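BspA (BspA_V) (Streptococcus agalactiae serotype III, PDB 5DZ8) is a cell wall-anchored surface adhesin of the antigen I/II family, represented here by its variable domain, which probably contributes to attachment of the bacterium to its binding partners. Local coordinates at residues A[93-103]-A[145-156]. Residues are numbered along the deposited sequence; the frame is centred on the assembly and turned at random.
Sequences NQNIVFRVLTK and EVFKIHDDWVHD
Ile96 and Trp153 lie side by side on the face of the sheet turned toward strand 34-42, Ile96 CG1 sitting over the six-membered ring of the indole, 3.6 Å from its centroid and 17° off the normal. Ile96 CG1 is anti to the carbonyl carbon (chi1 -58°), which lays the branch and its CD1 along the indole, while Gln94 CB reaches Trp153 CE3 obliquely. Farther along this face Ile149 CG2 meets Phe98 CE1 at 3.6 Å; Asp151 OD1 lies at the edge of the Phe98 ring, which also stacks with Tyr81 of the larger sheet. Val100 CG1 then packs against Phe147 CD1 (4.0 Å). The strands run antiparallel in a three-stranded sheet packed against the six-stranded sheet of the variable domain; 94-101 is in the middle, and segment 145-156, on strand 144-167, forms an edge within this chain and pairs in an antiparallel ladder with a strand of the second subunit. Paired backbone bonds join Asn95 with Val154, Val97 with Asp152, Arg99 with His150 and Leu101 with Lys148.

On the other face Leu101 CD1 lies over the face of the His150 imidazole in a CH-pi contact, 3.5 Å from its centroid, and the His158 ring of the second subunit stacks with the same imidazole. Arg99 NH1 makes a weak, bent bond to His150 ND1 (3.3 Å, 133°) and a long salt bridge to Asp152 OD2 (3.6 Å); its NE is paired with Glu110, and Val97 CG1 covers one guanidinium face. Asp152 OD2 is also bonded to His158 of the second subunit. Toward the far end Lys148 NZ forms a salt bridge with Glu145 OE2 (2.6 Å), which also shares a hydrogen bond with Ser160 of the second subunit, and a water links Lys103 N to Val146 O.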
loop_
_atom_site.group_PDB
_atom_site.type_symbol
_atom_site.label_atom_id
_atom_site.label_comp_id
_atom_site.label_asym_id
_atom_site.label_seq_id
_atom_site.Cartn_x
_atom_site.Cartn_y
_atom_site.Cartn_z
ATOM N N ASN A 93 -6.251 -7.928 9.664
ATOM C CA ASN A 93 -5.635 -8.153 8.346
ATOM C C ASN A 93 -4.937 -6.915 7.701
ATOM O O ASN A 93 -4.402 -6.997 6.581
ATOM C CB ASN A 93 -6.717 -8.673 7.401
ATOM C CG ASN A 93 -6.171 -9.087 6.043
ATOM O OD1 ASN A 93 -5.005 -9.495 5.904
ATOM N ND2 ASN A 93 -7.013 -8.969 5.025
ATOM N N GLN A 94 -4.971 -5.773 8.382
ATOM C CA GLN A 94 -4.337 -4.567 7.886
ATOM C C GLN A 94 -2.976 -4.375 8.576
ATOM O O GLN A 94 -2.764 -4.794 9.717
ATOM C CB GLN A 94 -5.243 -3.333 8.034
ATOM C CG GLN A 94 -6.382 -3.192 6.996
ATOM C CD GLN A 94 -6.631 -1.728 6.551
ATOM O OE1 GLN A 94 -6.439 -1.348 5.378
ATOM N NE2 GLN A 94 -7.026 -0.896 7.503
ATOM N N ASN A 95 -2.048 -3.780 7.835
ATOM C CA ASN A 95 -0.725 -3.483 8.308
ATOM C C ASN A 95 -0.433 -2.030 8.122
ATOM O O ASN A 95 -1.100 -1.368 7.358
ATOM C CB ASN A 95 0.306 -4.313 7.589
ATOM C CG ASN A 95 0.316 -5.718 8.105
ATOM O OD1 ASN A 95 0.391 -5.956 9.330
ATOM N ND2 ASN A 95 0.193 -6.669 7.190
ATOM N N ILE A 96 0.553 -1.552 8.872
ATOM C CA ILE A 96 0.935 -0.164 8.875
ATOM C C ILE A 96 2.278 -0.048 8.206
ATOM O O ILE A 96 3.135 -0.895 8.374
ATOM C CB ILE A 96 1.005 0.347 10.308
ATOM C CG1 ILE A 96 -0.355 0.139 10.976
ATOM C CG2 ILE A 96 1.385 1.825 10.336
ATOM C CD1 ILE A 96 -0.289 -0.030 12.480
ATOM N N VAL A 97 2.447 0.987 7.417
ATOM C CA VAL A 97 3.748 1.321 6.876
ATOM C C VAL A 97 4.051 2.784 7.193
ATOM O O VAL A 97 3.281 3.653 6.857
ATOM C CB VAL A 97 3.822 1.093 5.358
ATOM C CG1 VAL A 97 5.256 1.329 4.873
ATOM C CG2 VAL A 97 3.392 -0.328 5.019
ATOM N N PHE A 98 5.186 3.030 7.818
ATOM C CA PHE A 98 5.647 4.355 8.098
ATOM C C PHE A 98 6.882 4.599 7.260
ATOM O O PHE A 98 7.799 3.754 7.242
ATOM C CB PHE A 98 5.957 4.524 9.593
ATOM C CG PHE A 98 6.295 5.946 9.966
ATOM C CD1 PHE A 98 5.293 6.861 10.257
ATOM C CD2 PHE A 98 7.592 6.371 9.971
ATOM C CE1 PHE A 98 5.594 8.175 10.581
ATOM C CE2 PHE A 98 7.909 7.677 10.277
ATOM C CZ PHE A 98 6.905 8.593 10.574
ATOM N N ARG A 99 6.901 5.737 6.556
ATOM C CA ARG A 99 8.051 6.117 5.753
ATOM C C ARG A 99 8.419 7.570 5.970
ATOM O O ARG A 99 7.572 8.409 6.147
ATOM C CB ARG A 99 7.856 5.973 4.253
ATOM C CG ARG A 99 7.476 4.617 3.722
ATOM C CD ARG A 99 7.634 4.595 2.184
ATOM N NE ARG A 99 6.951 3.418 1.648
ATOM C CZ ARG A 99 5.631 3.279 1.539
ATOM N NH1 ARG A 99 4.799 4.247 1.889
ATOM N NH2 ARG A 99 5.120 2.148 1.088
ATOM N N VAL A 100 9.702 7.836 5.855
ATOM C CA VAL A 100 10.224 9.178 5.768
ATOM C C VAL A 100 10.957 9.268 4.456
ATOM O O VAL A 100 11.673 8.351 4.048
ATOM C CB VAL A 100 11.210 9.479 6.935
ATOM C CG1 VAL A 100 11.752 10.861 6.846
ATOM C CG2 VAL A 100 10.527 9.241 8.260
ATOM N N LEU A 101 10.753 10.379 3.777
ATOM C CA LEU A 101 11.415 10.618 2.510
ATOM C C LEU A 101 11.951 12.012 2.479
ATOM O O LEU A 101 11.488 12.876 3.209
ATOM C CB LEU A 101 10.447 10.434 1.324
ATOM C CG LEU A 101 9.516 9.235 1.289
ATOM C CD1 LEU A 101 8.271 9.522 2.095
ATOM C CD2 LEU A 101 9.083 8.923 -0.128
ATOM N N THR A 102 12.870 12.249 1.557
ATOM C CA THR A 102 13.418 13.572 1.361
ATOM C C THR A 102 12.358 14.467 0.727
ATOM O O THR A 102 11.335 13.986 0.248
ATOM C CB THR A 102 14.606 13.533 0.403
ATOM O OG1 THR A 102 14.149 12.972 -0.834
ATOM C CG2 THR A 102 15.738 12.710 0.984
ATOM N N LYS A 103 12.595 15.767 0.749
ATOM C CA LYS A 103 11.791 16.670 -0.101
ATOM C C LYS A 103 11.585 16.222 -1.528
ATOM O O LYS A 103 10.584 16.572 -2.128
ATOM C CB LYS A 103 12.484 17.962 -0.341
ATOM C CG LYS A 103 12.557 18.890 0.791
ATOM C CD LYS A 103 13.537 19.967 0.348
ATOM C CE LYS A 103 14.961 19.448 0.377
ATOM N NZ LYS A 103 15.867 20.324 -0.382
ATOM N N GLU A 145 8.913 22.845 3.121
ATOM C CA GLU A 145 9.073 21.378 3.221
ATOM C C GLU A 145 10.513 20.991 3.462
ATOM O O GLU A 145 11.417 21.437 2.751
ATOM C CB GLU A 145 8.624 20.722 1.945
ATOM C CG GLU A 145 8.666 19.210 1.935
ATOM C CD GLU A 145 8.107 18.654 0.638
ATOM O OE1 GLU A 145 8.503 19.155 -0.450
ATOM O OE2 GLU A 145 7.272 17.728 0.697
ATOM N N VAL A 146 10.747 20.190 4.490
ATOM C CA VAL A 146 12.117 19.698 4.750
ATOM C C VAL A 146 12.202 18.190 4.657
ATOM O O VAL A 146 13.295 17.671 4.498
ATOM C CB VAL A 146 12.703 20.252 6.086
ATOM C CG1 VAL A 146 12.777 21.782 6.015
ATOM C CG2 VAL A 146 11.807 19.892 7.273
ATOM N N PHE A 147 11.079 17.484 4.804
ATOM C CA PHE A 147 11.012 16.068 4.451
ATOM C C PHE A 147 9.593 15.652 4.303
ATOM O O PHE A 147 8.711 16.460 4.546
ATOM C CB PHE A 147 11.777 15.176 5.456
ATOM C CG PHE A 147 11.310 15.275 6.900
ATOM C CD1 PHE A 147 10.281 14.509 7.362
ATOM C CD2 PHE A 147 11.965 16.068 7.797
ATOM C CE1 PHE A 147 9.897 14.563 8.679
ATOM C CE2 PHE A 147 11.585 16.158 9.115
ATOM C CZ PHE A 147 10.527 15.432 9.553
ATOM N N LYS A 148 9.354 14.410 3.858
ATOM C CA LYS A 148 7.986 13.915 3.698
ATOM C C LYS A 148 7.787 12.762 4.587
ATOM O O LYS A 148 8.745 12.136 4.929
ATOM C CB LYS A 148 7.701 13.452 2.278
ATOM C CG LYS A 148 7.753 14.533 1.237
ATOM C CD LYS A 148 7.201 14.013 -0.080
ATOM C CE LYS A 148 7.715 14.793 -1.268
ATOM N NZ LYS A 148 7.036 16.095 -1.359
ATOM N N ILE A 149 6.518 12.471 4.884
ATOM C CA ILE A 149 6.099 11.379 5.759
ATOM C C ILE A 149 4.922 10.617 5.174
ATOM O O ILE A 149 3.985 11.241 4.657
ATOM C CB ILE A 149 5.623 11.885 7.123
ATOM C CG1 ILE A 149 6.742 12.612 7.857
ATOM C CG2 ILE A 149 5.222 10.719 8.015
ATOM C CD1 ILE A 149 6.222 13.627 8.868
ATOM N N HIS A 150 4.982 9.282 5.260
ATOM C CA HIS A 150 3.887 8.388 4.875
ATOM C C HIS A 150 3.490 7.548 6.085
ATOM O O HIS A 150 4.303 6.921 6.736
ATOM C CB HIS A 150 4.227 7.439 3.706
ATOM C CG HIS A 150 4.598 8.122 2.429
ATOM N ND1 HIS A 150 5.195 7.456 1.372
ATOM C CD2 HIS A 150 4.484 9.415 2.034
ATOM C CE1 HIS A 150 5.427 8.309 0.386
ATOM N NE2 HIS A 150 4.993 9.501 0.756
ATOM N N ASP A 151 2.216 7.534 6.392
ATOM C CA ASP A 151 1.744 6.719 7.474
ATOM C C ASP A 151 0.476 6.050 6.992
ATOM O O ASP A 151 -0.613 6.620 7.104
ATOM C CB ASP A 151 1.504 7.592 8.690
ATOM C CG ASP A 151 1.088 6.797 9.898
ATOM O OD1 ASP A 151 1.681 5.687 10.162
ATOM O OD2 ASP A 151 0.177 7.319 10.584
ATOM N N ASP A 152 0.653 4.846 6.447
ATOM C CA ASP A 152 -0.337 4.196 5.615
ATOM C C ASP A 152 -0.871 2.921 6.269
ATOM O O ASP A 152 -0.139 2.218 6.984
ATOM C CB ASP A 152 0.321 3.912 4.255
ATOM C CG ASP A 152 0.649 5.210 3.502
ATOM O OD1 ASP A 152 0.230 6.294 3.992
ATOM O OD2 ASP A 152 1.323 5.186 2.438
ATOM N N TRP A 153 -2.155 2.663 6.043
ATOM C CA TRP A 153 -2.798 1.362 6.329
ATOM C C TRP A 153 -2.826 0.506 5.047
ATOM O O TRP A 153 -3.327 0.955 4.022
ATOM C CB TRP A 153 -4.243 1.547 6.856
ATOM C CG TRP A 153 -4.342 1.819 8.328
ATOM C CD1 TRP A 153 -4.641 3.018 8.930
ATOM C CD2 TRP A 153 -4.111 0.880 9.405
ATOM N NE1 TRP A 153 -4.613 2.873 10.305
ATOM C CE2 TRP A 153 -4.298 1.574 10.615
ATOM C CE3 TRP A 153 -3.761 -0.467 9.452
ATOM C CZ2 TRP A 153 -4.174 0.958 11.848
ATOM C CZ3 TRP A 153 -3.626 -1.082 10.684
ATOM C CH2 TRP A 153 -3.831 -0.367 11.865
ATOM N N VAL A 154 -2.286 -0.704 5.102
ATOM C CA VAL A 154 -2.239 -1.615 3.954
ATOM C C VAL A 154 -3.085 -2.848 4.215
ATOM O O VAL A 154 -2.912 -3.505 5.215
ATOM C CB VAL A 154 -0.799 -2.046 3.671
ATOM C CG1 VAL A 154 -0.740 -3.011 2.492
ATOM C CG2 VAL A 154 0.036 -0.799 3.399
ATOM N N HIS A 155 -4.001 -3.147 3.308
ATOM C CA HIS A 155 -4.839 -4.360 3.344
ATOM C C HIS A 155 -4.552 -5.197 2.080
ATOM O O HIS A 155 -5.003 -4.852 0.983
ATOM C CB HIS A 155 -6.296 -3.957 3.360
ATOM C CG HIS A 155 -7.251 -5.097 3.486
ATOM N ND1 HIS A 155 -8.184 -5.165 4.499
ATOM C CD2 HIS A 155 -7.454 -6.188 2.715
ATOM C CE1 HIS A 155 -8.914 -6.254 4.354
ATOM N NE2 HIS A 155 -8.486 -6.895 3.284
ATOM N N ASP A 156 -3.828 -6.296 2.274
ATOM C CA ASP A 156 -3.297 -7.127 1.218
ATOM C C ASP A 156 -4.023 -8.466 1.224
ATOM O O ASP A 156 -3.692 -9.317 2.057
ATOM C CB ASP A 156 -1.817 -7.378 1.451
ATOM C CG ASP A 156 -0.918 -6.210 0.996
ATOM O OD1 ASP A 156 -1.363 -5.282 0.277
ATOM O OD2 ASP A 156 0.278 -6.215 1.375
HETATM O O HOH W 1 14.794 16.540 2.494
#